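Local coordinates for molybdopterin adenylyltransferase (Pyrococcus furiosus, PDB 4LHB), which catalyses the ATP-dependent adenylylation of molybdopterin, releasing diphosphate, a step in the biosynthesis of the molybdenum cofactor, at residues 81-86 with 112-117; 155-160 with 178-183; 69-72 with 77-80; 53-58 with 94-99. All coordinates share one frame; numbering follows the deposited sequence.

Contact 1. Residues 81-86 with 112-117; sequences ALFEAI and KPLFDK
L114 reaches from the 3-10 turn 112-114 to L82 and F83 of helix 75-87, closing a hydrophobic seam on one face of the mixed sheet of this alpha/beta fold. One methyl group carries the contact. L114 CD1 lies at the rim of the F83 ring, close to its plane and not over a face, 3.7 Å from F83 CE2 and the same distance from CZ. The same CD1 only grazes L82, with 4.4 Å to CD2. F83 and L114 approach from opposite directions, and F83 CG stands anti to its own carbonyl carbon (chi1 -76°), which directs the ring along the helix flank toward the turn. L82 CG rests above one ring face of F83, offset toward the rim, so the two helix neighbours present a joint surface. Farther out, L82 packs on V93 and V156 of the sheet. A second subunit joins the seam with its L79 against F83 and its L114 against L114, so this is also interface packing. K75 of the second subunit bridges the turn: its NZ is hydrogen-bonded to L114 O and forms a salt bridge with D116 OD2.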
loop_
_atom_site.group_PDB
_atom_site.type_symbol
_atom_site.label_atom_id
_atom_site.label_comp_id
_atom_site.label_asym_id
_atom_site.label_seq_id
_atom_site.Cartn_x
_atom_site.Cartn_y
_atom_site.Cartn_z
ATOM N N ALA C 81 -22.370 -10.524 4.727
ATOM C CA ALA C 81 -22.397 -11.724 5.526
ATOM C C ALA C 81 -21.420 -11.584 6.729
ATOM O O ALA C 81 -21.813 -11.730 7.866
ATOM C CB ALA C 81 -22.071 -12.933 4.664
ATOM N N LEU C 82 -20.167 -11.255 6.459
ATOM C CA LEU C 82 -19.169 -11.119 7.487
ATOM C C LEU C 82 -19.698 -10.262 8.615
ATOM O O LEU C 82 -19.554 -10.607 9.765
ATOM C CB LEU C 82 -17.902 -10.494 6.892
ATOM C CG LEU C 82 -16.796 -10.169 7.882
ATOM C CD1 LEU C 82 -16.414 -11.455 8.593
ATOM C CD2 LEU C 82 -15.581 -9.507 7.243
ATOM N N PHE C 83 -20.334 -9.150 8.309
ATOM C CA PHE C 83 -20.731 -8.248 9.382
ATOM C C PHE C 83 -22.031 -8.664 10.056
ATOM O O PHE C 83 -22.290 -8.274 11.184
ATOM C CB PHE C 83 -20.656 -6.783 8.943
ATOM C CG PHE C 83 -19.234 -6.300 8.898
ATOM C CD1 PHE C 83 -18.567 -6.039 10.057
ATOM C CD2 PHE C 83 -18.528 -6.287 7.721
ATOM C CE1 PHE C 83 -17.228 -5.699 10.053
ATOM C CE2 PHE C 83 -17.204 -5.920 7.693
ATOM C CZ PHE C 83 -16.537 -5.644 8.877
ATOM N N GLU C 84 -22.833 -9.469 9.392
ATOM C CA GLU C 84 -23.962 -10.072 10.063
ATOM C C GLU C 84 -23.473 -11.133 11.080
ATOM O O GLU C 84 -23.961 -11.188 12.179
ATOM C CB GLU C 84 -24.922 -10.720 9.061
ATOM C CG GLU C 84 -25.895 -9.762 8.404
ATOM C CD GLU C 84 -26.931 -10.469 7.532
ATOM O OE1 GLU C 84 -27.986 -9.872 7.363
ATOM O OE2 GLU C 84 -26.698 -11.579 7.010
ATOM N N ALA C 85 -22.537 -11.971 10.672
ATOM C CA ALA C 85 -21.919 -12.912 11.571
ATOM C C ALA C 85 -21.401 -12.150 12.800
ATOM O O ALA C 85 -21.675 -12.516 13.942
ATOM C CB ALA C 85 -20.783 -13.683 10.876
ATOM N N ILE C 86 -20.702 -11.047 12.560
ATOM C CA ILE C 86 -20.158 -10.289 13.638
ATOM C C ILE C 86 -21.265 -9.668 14.489
ATOM O O ILE C 86 -21.151 -9.650 15.689
ATOM C CB ILE C 86 -19.134 -9.251 13.152
ATOM C CG1 ILE C 86 -17.883 -9.933 12.625
ATOM C CG2 ILE C 86 -18.713 -8.313 14.260
ATOM C CD1 ILE C 86 -16.984 -8.993 11.831
ATOM N N LYS C 112 -9.194 -8.974 3.549
ATOM C CA LYS C 112 -7.846 -8.652 4.034
ATOM C C LYS C 112 -7.598 -7.179 4.350
ATOM O O LYS C 112 -6.965 -6.883 5.340
ATOM C CB LYS C 112 -6.825 -9.145 3.023
ATOM C CG LYS C 112 -5.386 -8.924 3.403
ATOM C CD LYS C 112 -4.480 -9.849 2.562
ATOM C CE LYS C 112 -3.004 -9.472 2.668
ATOM N NZ LYS C 112 -2.117 -10.491 2.061
ATOM N N PRO C 113 -8.110 -6.244 3.530
ATOM C CA PRO C 113 -7.812 -4.860 3.869
ATOM C C PRO C 113 -8.472 -4.357 5.186
ATOM O O PRO C 113 -8.131 -3.293 5.682
ATOM C CB PRO C 113 -8.300 -4.072 2.618
ATOM C CG PRO C 113 -8.688 -5.090 1.573
ATOM C CD PRO C 113 -8.985 -6.347 2.338
ATOM N N LEU C 114 -9.388 -5.117 5.759
ATOM C CA LEU C 114 -9.964 -4.786 7.060
ATOM C C LEU C 114 -9.122 -5.223 8.309
ATOM O O LEU C 114 -9.337 -4.701 9.427
ATOM C CB LEU C 114 -11.363 -5.396 7.174
ATOM C CG LEU C 114 -12.395 -4.942 6.130
ATOM C CD1 LEU C 114 -13.782 -5.531 6.410
ATOM C CD2 LEU C 114 -12.427 -3.413 6.059
ATOM N N PHE C 115 -8.196 -6.156 8.135
ATOM C CA PHE C 115 -7.441 -6.683 9.247
ATOM C C PHE C 115 -6.602 -5.622 9.910
ATOM O O PHE C 115 -5.844 -4.994 9.234
ATOM C CB PHE C 115 -6.428 -7.745 8.777
ATOM C CG PHE C 115 -7.039 -8.969 8.227
ATOM C CD1 PHE C 115 -8.334 -9.326 8.537
ATOM C CD2 PHE C 115 -6.302 -9.795 7.395
ATOM C CE1 PHE C 115 -8.899 -10.476 8.006
ATOM C CE2 PHE C 115 -6.854 -10.956 6.873
ATOM C CZ PHE C 115 -8.161 -11.290 7.178
ATOM N N ASP C 116 -6.669 -5.473 11.228
ATOM C CA ASP C 116 -5.680 -4.660 11.929
ATOM C C ASP C 116 -4.375 -5.423 12.169
ATOM O O ASP C 116 -3.339 -4.815 12.271
ATOM C CB ASP C 116 -6.232 -4.106 13.217
ATOM C CG ASP C 116 -7.474 -3.307 12.994
ATOM O OD1 ASP C 116 -7.377 -2.071 13.027
ATOM O OD2 ASP C 116 -8.547 -3.880 12.750
ATOM N N LYS C 117 -4.411 -6.744 12.243
ATOM C CA LYS C 117 -3.184 -7.534 12.373
ATOM C C LYS C 117 -3.352 -8.754 11.493
ATOM O O LYS C 117 -4.428 -9.335 11.473
ATOM C CB LYS C 117 -2.955 -7.962 13.845
ATOM C CG LYS C 117 -1.552 -7.606 14.386
ATOM C CD LYS C 117 -1.601 -6.503 15.426
ATOM C CE LYS C 117 -0.374 -5.618 15.504
ATOM N NZ LYS C 117 0.935 -6.166 15.917
#

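Contact 2. Residues 155-160 with 178-183; sequences VVFSLP and FHILKH
I180 points at the strand from helix 163-184 and divides its branches between V155 and F157. From CB the side chain forks. I180 CG2, anti to the backbone N, lies 3.9 Å from V155 CG2 and 4.0 Å from V155 CG1. The longer branch runs through CG1, anti to the carbonyl carbon (chi1 -64°), and extends to CD1. That methyl meets the F157 ring at its edge, near the ring plane, with CD1 3.7 Å from F157 CZ. L181 adds a second hold on V155, its CD2 3.8 Å from V155 CG2. Cutting I180 back to an alanine is likely to strip V155 CG1 of its contact with the helix and open a gap at the F157 ring edge where CD1 had packed. V138 of a third subunit also packs on I180, while F121 meets the F157 ring with planes at about 60°. On the helix itself, H183 ND1 donates to H179 O over 2.9 Å, doubling the grip that H183 N already has on that oxygen. The short strand and helix axes pass 10.4 Å apart at 141°, the helix running back against the strand: V155 and F157, two residues apart, offer one face of the sheet to the helix that follows it, as in alpha/beta folds.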
loop_
_atom_site.group_PDB
_atom_site.type_symbol
_atom_site.label_atom_id
_atom_site.label_comp_id
_atom_site.label_asym_id
_atom_site.label_seq_id
_atom_site.Cartn_x
_atom_site.Cartn_y
_atom_site.Cartn_z
ATOM N N VAL C 155 -11.772 -12.707 14.718
ATOM C CA VAL C 155 -10.706 -13.406 14.032
ATOM C C VAL C 155 -11.391 -13.969 12.820
ATOM O O VAL C 155 -12.449 -14.590 12.950
ATOM C CB VAL C 155 -10.083 -14.567 14.871
ATOM C CG1 VAL C 155 -9.003 -15.327 14.088
ATOM C CG2 VAL C 155 -9.476 -14.012 16.148
ATOM N N VAL C 156 -10.791 -13.765 11.653
ATOM C CA VAL C 156 -11.375 -14.254 10.409
ATOM C C VAL C 156 -10.353 -15.142 9.726
ATOM O O VAL C 156 -9.202 -14.777 9.615
ATOM C CB VAL C 156 -11.808 -13.077 9.463
ATOM C CG1 VAL C 156 -12.472 -13.628 8.176
ATOM C CG2 VAL C 156 -12.679 -12.074 10.242
ATOM N N PHE C 157 -10.782 -16.343 9.382
ATOM C CA PHE C 157 -10.008 -17.285 8.646
ATOM C C PHE C 157 -10.708 -17.388 7.264
ATOM O O PHE C 157 -11.964 -17.501 7.175
ATOM C CB PHE C 157 -10.088 -18.661 9.345
ATOM C CG PHE C 157 -9.434 -18.711 10.697
ATOM C CD1 PHE C 157 -8.066 -18.918 10.820
ATOM C CD2 PHE C 157 -10.188 -18.583 11.855
ATOM C CE1 PHE C 157 -7.476 -18.945 12.080
ATOM C CE2 PHE C 157 -9.597 -18.642 13.110
ATOM C CZ PHE C 157 -8.252 -18.800 13.225
ATOM N N SER C 158 -9.923 -17.380 6.200
ATOM C CA SER C 158 -10.486 -17.579 4.875
ATOM C C SER C 158 -9.792 -18.721 4.235
ATOM O O SER C 158 -8.580 -18.720 4.043
ATOM C CB SER C 158 -10.392 -16.305 4.020
ATOM O OG SER C 158 -11.301 -15.370 4.588
ATOM N N LEU C 159 -10.602 -19.716 3.909
ATOM C CA LEU C 159 -10.136 -20.992 3.416
ATOM C C LEU C 159 -10.603 -21.225 1.989
ATOM O O LEU C 159 -11.589 -20.621 1.573
ATOM C CB LEU C 159 -10.736 -22.072 4.315
ATOM C CG LEU C 159 -10.498 -21.958 5.815
ATOM C CD1 LEU C 159 -11.294 -23.089 6.478
ATOM C CD2 LEU C 159 -9.013 -22.072 6.104
ATOM N N PRO C 160 -9.888 -22.085 1.246
ATOM C CA PRO C 160 -10.364 -22.510 -0.065
ATOM C C PRO C 160 -11.634 -23.300 0.040
ATOM O O PRO C 160 -12.112 -23.580 1.132
ATOM C CB PRO C 160 -9.241 -23.409 -0.610
ATOM C CG PRO C 160 -8.020 -22.992 0.131
ATOM C CD PRO C 160 -8.484 -22.496 1.477
ATOM N N PHE C 178 -7.974 -20.818 20.284
ATOM C CA PHE C 178 -7.893 -20.212 21.647
ATOM C C PHE C 178 -6.590 -19.471 21.864
ATOM O O PHE C 178 -6.593 -18.397 22.456
ATOM C CB PHE C 178 -8.064 -21.266 22.721
ATOM C CG PHE C 178 -9.439 -21.795 22.817
ATOM C CD1 PHE C 178 -10.447 -21.031 23.383
ATOM C CD2 PHE C 178 -9.734 -23.053 22.346
ATOM C CE1 PHE C 178 -11.760 -21.516 23.477
ATOM C CE2 PHE C 178 -11.022 -23.553 22.438
ATOM C CZ PHE C 178 -12.049 -22.795 23.013
ATOM N N HIS C 179 -5.478 -20.013 21.385
ATOM C CA HIS C 179 -4.227 -19.209 21.449
ATOM C C HIS C 179 -4.456 -17.834 20.798
ATOM O O HIS C 179 -4.134 -16.743 21.354
ATOM C CB HIS C 179 -3.060 -19.880 20.745
ATOM C CG HIS C 179 -2.593 -21.168 21.364
ATOM N ND1 HIS C 179 -2.964 -21.584 22.594
ATOM C CD2 HIS C 179 -1.706 -22.131 20.884
ATOM C CE1 HIS C 179 -2.352 -22.751 22.865
ATOM N NE2 HIS C 179 -1.600 -23.088 21.818
ATOM N N ILE C 180 -5.073 -17.877 19.622
ATOM C CA ILE C 180 -5.246 -16.665 18.824
ATOM C C ILE C 180 -6.160 -15.730 19.588
ATOM O O ILE C 180 -5.845 -14.545 19.774
ATOM C CB ILE C 180 -5.778 -16.934 17.394
ATOM C CG1 ILE C 180 -4.768 -17.742 16.585
ATOM C CG2 ILE C 180 -5.963 -15.621 16.727
ATOM C CD1 ILE C 180 -5.277 -18.528 15.410
ATOM N N LEU C 181 -7.283 -16.242 20.069
ATOM C CA LEU C 181 -8.236 -15.309 20.684
ATOM C C LEU C 181 -7.619 -14.646 21.887
ATOM O O LEU C 181 -7.877 -13.477 22.160
ATOM C CB LEU C 181 -9.525 -16.003 21.067
ATOM C CG LEU C 181 -10.463 -16.293 19.889
ATOM C CD1 LEU C 181 -11.448 -17.388 20.331
ATOM C CD2 LEU C 181 -11.126 -14.978 19.460
ATOM N N LYS C 182 -6.808 -15.422 22.611
ATOM C CA LYS C 182 -6.228 -14.968 23.869
ATOM C C LYS C 182 -5.204 -13.856 23.619
ATOM O O LYS C 182 -5.268 -12.844 24.258
ATOM C CB LYS C 182 -5.616 -16.158 24.653
ATOM C CG LYS C 182 -5.315 -15.842 26.121
ATOM C CD LYS C 182 -3.848 -15.476 26.343
ATOM C CE LYS C 182 -3.488 -15.261 27.826
ATOM N NZ LYS C 182 -1.997 -15.168 28.007
ATOM N N HIS C 183 -4.273 -14.040 22.682
ATOM C CA HIS C 183 -3.345 -12.957 22.354
ATOM C C HIS C 183 -4.052 -11.832 21.668
ATOM O O HIS C 183 -3.708 -10.688 21.901
ATOM C CB HIS C 183 -2.221 -13.421 21.491
ATOM C CG HIS C 183 -1.288 -14.395 22.157
ATOM N ND1 HIS C 183 -1.683 -15.628 22.549
ATOM C CD2 HIS C 183 0.064 -14.313 22.432
ATOM C CE1 HIS C 183 -0.635 -16.292 23.055
ATOM N NE2 HIS C 183 0.434 -15.490 22.983
#

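Contact 3. Residues 69-72 with 77-80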
loop_
_atom_site.group_PDB
_atom_site.type_symbol
_atom_site.label_atom_id
_atom_site.label_comp_id
_atom_site.label_asym_id
_atom_site.label_seq_id
_atom_site.Cartn_x
_atom_site.Cartn_y
_atom_site.Cartn_z
ATOM N N LYS C 69 -24.381 -18.749 6.152
ATOM C CA LYS C 69 -24.965 -18.228 4.927
ATOM C C LYS C 69 -24.136 -18.607 3.727
ATOM O O LYS C 69 -22.899 -18.693 3.837
ATOM C CB LYS C 69 -25.114 -16.731 4.989
ATOM C CG LYS C 69 -25.869 -16.169 3.795
ATOM C CD LYS C 69 -26.754 -14.985 4.164
ATOM C CE LYS C 69 -27.028 -13.987 3.020
ATOM N NZ LYS C 69 -27.287 -12.627 3.610
ATOM N N ILE C 70 -24.814 -18.888 2.596
ATOM C CA ILE C 70 -24.129 -19.220 1.333
ATOM C C ILE C 70 -24.314 -17.976 0.556
ATOM O O ILE C 70 -25.435 -17.498 0.463
ATOM C CB ILE C 70 -24.792 -20.351 0.539
ATOM C CG1 ILE C 70 -25.120 -21.518 1.473
ATOM C CG2 ILE C 70 -23.890 -20.851 -0.598
ATOM C CD1 ILE C 70 -24.722 -22.893 0.916
ATOM N N VAL C 71 -23.236 -17.406 0.046
ATOM C CA VAL C 71 -23.328 -16.152 -0.734
ATOM C C VAL C 71 -22.619 -16.310 -2.082
ATOM O O VAL C 71 -21.653 -17.058 -2.236
ATOM C CB VAL C 71 -22.733 -14.939 0.043
ATOM C CG1 VAL C 71 -23.499 -14.674 1.338
ATOM C CG2 VAL C 71 -21.225 -15.087 0.305
ATOM N N PRO C 72 -23.084 -15.607 -3.084
ATOM C CA PRO C 72 -22.342 -15.631 -4.338
ATOM C C PRO C 72 -20.910 -15.066 -4.213
ATOM O O PRO C 72 -20.599 -14.395 -3.239
ATOM C CB PRO C 72 -23.180 -14.738 -5.242
ATOM C CG PRO C 72 -23.905 -13.871 -4.312
ATOM C CD PRO C 72 -24.216 -14.691 -3.123
ATOM N N GLU C 77 -21.896 -8.976 -1.128
ATOM C CA GLU C 77 -22.587 -10.057 -0.415
ATOM C C GLU C 77 -21.721 -10.684 0.685
ATOM O O GLU C 77 -22.203 -10.894 1.817
ATOM C CB GLU C 77 -23.123 -11.151 -1.357
ATOM C CG GLU C 77 -24.306 -10.694 -2.231
ATOM C CD GLU C 77 -25.488 -10.197 -1.387
ATOM O OE1 GLU C 77 -25.934 -10.900 -0.463
ATOM O OE2 GLU C 77 -25.973 -9.091 -1.624
ATOM N N VAL C 78 -20.450 -10.950 0.344
ATOM C CA VAL C 78 -19.488 -11.479 1.292
ATOM C C VAL C 78 -19.307 -10.569 2.497
ATOM O O VAL C 78 -19.373 -11.024 3.653
ATOM C CB VAL C 78 -18.133 -11.674 0.659
ATOM C CG1 VAL C 78 -17.096 -11.875 1.766
ATOM C CG2 VAL C 78 -18.183 -12.821 -0.354
ATOM N N LEU C 79 -19.111 -9.283 2.244
ATOM C CA LEU C 79 -19.040 -8.301 3.332
ATOM C C LEU C 79 -20.324 -8.191 4.140
ATOM O O LEU C 79 -20.267 -8.065 5.349
ATOM C CB LEU C 79 -18.605 -6.956 2.831
ATOM C CG LEU C 79 -17.085 -6.682 2.946
ATOM C CD1 LEU C 79 -16.198 -7.839 3.360
ATOM C CD2 LEU C 79 -16.525 -6.000 1.711
ATOM N N ILE C 80 -21.486 -8.261 3.492
ATOM C CA ILE C 80 -22.749 -8.170 4.223
ATOM C C ILE C 80 -22.795 -9.371 5.192
ATOM O O ILE C 80 -23.210 -9.252 6.313
ATOM C CB ILE C 80 -23.994 -8.143 3.264
ATOM C CG1 ILE C 80 -24.284 -6.723 2.731
ATOM C CG2 ILE C 80 -25.278 -8.603 3.935
ATOM C CD1 ILE C 80 -25.283 -6.679 1.550
HETATM O O HOH W 1 -25.059 -11.407 1.923
#
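The strand-to-helix turn of a beta-alpha-beta crossover, leading from strand 64-71 through helix 75-87 toward strand 92-96, is packed here by V71 and P72 against E77 and V78. V71 CG2 meets V78 CG2 at 3.9 Å, the two valines crossing at about a right angle. CG1 of V71 stands anti to its carbonyl carbon (chi1 -62°), which leaves CG2 wedged between backbone N and C=O and turned to the helix. P72 lies over the aliphatic part of E77, its ring CG 3.8 Å from E77 CG. The E77 chain bends at chi2 (-58°), bringing the carboxylate round toward the end of K69. The two charged groups do not touch, since K69 NZ and E77 OE1 stay 4.6 Å apart, and a water bridges them. Behind the first shell, V71 and V78 both pack on V38 of the neighbouring strand, P72 rests on D40 and A43, and E77 N is hydrogen-bonded to D74 OD1 at the helix start. K69 also has a long, weak ion pair with E84. The water accepts from K69 NZ at 3.0 Å and donates both its protons to one residue, to E77 O at 2.9 Å and to E77 OE1 at 2.6 Å.

Contact 4. Residues 53-58 with 94-99. With SO4 (sulfate ion), chain F.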
loop_
_atom_site.group_PDB
_atom_site.type_symbol
_atom_site.label_atom_id
_atom_site.label_comp_id
_atom_site.label_asym_id
_atom_site.label_seq_id
_atom_site.Cartn_x
_atom_site.Cartn_y
_atom_site.Cartn_z
ATOM N N PRO C 53 -20.990 -27.002 6.159
ATOM C CA PRO C 53 -21.455 -27.953 7.204
ATOM C C PRO C 53 -20.348 -28.692 7.919
ATOM O O PRO C 53 -20.445 -28.886 9.134
ATOM C CB PRO C 53 -22.342 -28.934 6.410
ATOM C CG PRO C 53 -22.897 -28.063 5.327
ATOM C CD PRO C 53 -21.727 -27.205 4.888
ATOM N N LEU C 54 -19.318 -29.102 7.189
ATOM C CA LEU C 54 -18.157 -29.683 7.841
ATOM C C LEU C 54 -17.591 -28.691 8.892
ATOM O O LEU C 54 -17.494 -29.034 10.071
ATOM C CB LEU C 54 -17.095 -30.077 6.818
ATOM C CG LEU C 54 -15.799 -30.663 7.386
ATOM C CD1 LEU C 54 -16.082 -31.758 8.437
ATOM C CD2 LEU C 54 -14.934 -31.178 6.222
ATOM N N ILE C 55 -17.278 -27.463 8.466
ATOM C CA ILE C 55 -16.778 -26.407 9.366
ATOM C C ILE C 55 -17.693 -26.254 10.569
ATOM O O ILE C 55 -17.207 -26.122 11.690
ATOM C CB ILE C 55 -16.586 -25.013 8.661
ATOM C CG1 ILE C 55 -15.532 -25.068 7.538
ATOM C CG2 ILE C 55 -16.150 -23.909 9.606
ATOM C CD1 ILE C 55 -15.759 -24.016 6.459
ATOM N N ILE C 56 -19.003 -26.267 10.346
ATOM C CA ILE C 56 -19.953 -26.093 11.443
ATOM C C ILE C 56 -19.890 -27.290 12.408
ATOM O O ILE C 56 -19.987 -27.128 13.604
ATOM C CB ILE C 56 -21.402 -25.925 10.934
ATOM C CG1 ILE C 56 -21.554 -24.624 10.150
ATOM C CG2 ILE C 56 -22.433 -25.911 12.077
ATOM C CD1 ILE C 56 -22.762 -24.659 9.245
ATOM N N GLU C 57 -19.736 -28.483 11.871
ATOM C CA GLU C 57 -19.671 -29.674 12.687
ATOM C C GLU C 57 -18.450 -29.587 13.558
ATOM O O GLU C 57 -18.558 -29.664 14.775
ATOM C CB GLU C 57 -19.583 -30.916 11.812
ATOM C CG GLU C 57 -19.975 -32.222 12.481
ATOM C CD GLU C 57 -19.914 -33.391 11.503
ATOM O OE1 GLU C 57 -20.916 -34.130 11.377
ATOM O OE2 GLU C 57 -18.868 -33.560 10.829
ATOM N N GLU C 58 -17.291 -29.387 12.931
ATOM C CA GLU C 58 -16.025 -29.425 13.635
ATOM C C GLU C 58 -15.868 -28.354 14.680
ATOM O O GLU C 58 -15.343 -28.606 15.778
ATOM C CB GLU C 58 -14.892 -29.324 12.663
ATOM C CG GLU C 58 -14.759 -30.583 11.827
ATOM C CD GLU C 58 -14.135 -31.755 12.577
ATOM O OE1 GLU C 58 -13.588 -31.582 13.693
ATOM O OE2 GLU C 58 -14.171 -32.856 12.014
ATOM N N VAL C 94 -15.333 -17.978 9.668
ATOM C CA VAL C 94 -14.601 -18.691 8.681
ATOM C C VAL C 94 -15.342 -18.761 7.377
ATOM O O VAL C 94 -16.518 -19.093 7.306
ATOM C CB VAL C 94 -14.068 -20.024 9.207
ATOM C CG1 VAL C 94 -14.685 -20.386 10.530
ATOM C CG2 VAL C 94 -14.054 -21.104 8.146
ATOM N N THR C 95 -14.646 -18.330 6.337
ATOM C CA THR C 95 -15.218 -18.263 5.021
ATOM C C THR C 95 -14.592 -19.412 4.341
ATOM O O THR C 95 -13.370 -19.660 4.516
ATOM C CB THR C 95 -14.860 -16.927 4.315
ATOM O OG1 THR C 95 -13.416 -16.815 4.118
ATOM C CG2 THR C 95 -15.364 -15.798 5.171
ATOM N N THR C 96 -15.398 -20.094 3.545
ATOM C CA THR C 96 -14.858 -21.042 2.580
ATOM C C THR C 96 -15.213 -20.694 1.128
ATOM O O THR C 96 -16.358 -20.447 0.805
ATOM C CB THR C 96 -15.307 -22.475 2.895
ATOM O OG1 THR C 96 -14.833 -23.328 1.844
ATOM C CG2 THR C 96 -16.844 -22.579 3.076
ATOM N N GLY C 97 -14.223 -20.698 0.252
ATOM C CA GLY C 97 -14.442 -20.360 -1.166
ATOM C C GLY C 97 -14.043 -18.921 -1.560
ATOM O O GLY C 97 -14.066 -17.994 -0.740
ATOM N N GLY C 98 -13.644 -18.750 -2.815
ATOM C CA GLY C 98 -13.414 -17.430 -3.403
ATOM C C GLY C 98 -11.993 -16.940 -3.195
ATOM O O GLY C 98 -11.737 -15.691 -3.208
ATOM N N THR C 99 -11.091 -17.904 -2.933
ATOM C CA THR C 99 -9.721 -17.592 -2.553
ATOM C C THR C 99 -8.750 -17.811 -3.699
ATOM O O THR C 99 -7.592 -17.435 -3.598
ATOM C CB THR C 99 -9.180 -18.393 -1.335
ATOM O OG1 THR C 99 -8.961 -19.762 -1.710
ATOM C CG2 THR C 99 -10.037 -18.203 -0.036
HETATM S S SO4 F . -11.522 -21.637 -4.028
HETATM O O1 SO4 F . -12.909 -21.998 -4.372
HETATM O O2 SO4 F . -10.820 -20.965 -5.135
HETATM O O3 SO4 F . -11.575 -20.651 -2.919
HETATM O O4 SO4 F . -10.725 -22.861 -3.693
#
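I55 fills the tight part of this contact, pushing from helix 51-60 onto V94 and T96 of strand 92-96, in the core of the alpha/beta domain. I55 and V94 meet tip to tip: I55 CG2 and CD1 each come to 3.8 Å of V94 CG2, and CD1 comes equally near T96 CG2. With CG1 anti to the carbonyl carbon (chi1 -63°), the long branch of I55 reaches both strand residues. V35 and V166 close round it. With an alanine here in place of I55, a gap would probably open over V94 and the T96 methyl would lose its mate on helix 51-60. T96 OG1 faces elsewhere, hydrogen-bonded to P160 O. The far side of the helix is looser, with E57 exposed, though E58 OE1 is held by salt bridges to K174 and K61. Past T96 the strand gives way to the G97-G98-T99 turn, where a side chain at G97 would collide with the preceding carbonyl oxygen. A sulfate, probably from the crystallisation liquor, sits here: T99 N donates to its O3 at 2.8 Å, nearly straight (168°), and G161 N binds the ion too. Backbone N-H groups gathered at an anion are consistent with a site for a phosphate of the substrate or ATP, the sulfate perhaps standing in for it.

In the fold
All four contacts dress one mixed sheet. Contacts 1 and 3 share helix 75-87, their centres 12 Å apart, and join where A81 CB meets V71 CG1 at 4.0 Å; both also touch the second subunit. Contacts 2 and 4 use neighbouring strands, 153-159 and 92-96, linked by a probable hydrogen bond between S158 OG and T95 OG1 (2.6 Å) as well as by the threonine bond of contact 4. These bonds lie where the two strands end, near the sulfate of contact 4. Contacts 1 and 2 meet at L82 and V156, from the two sides of strand 153-159. Contacts 2 and 3 lie farthest apart, about 20 Å between centres.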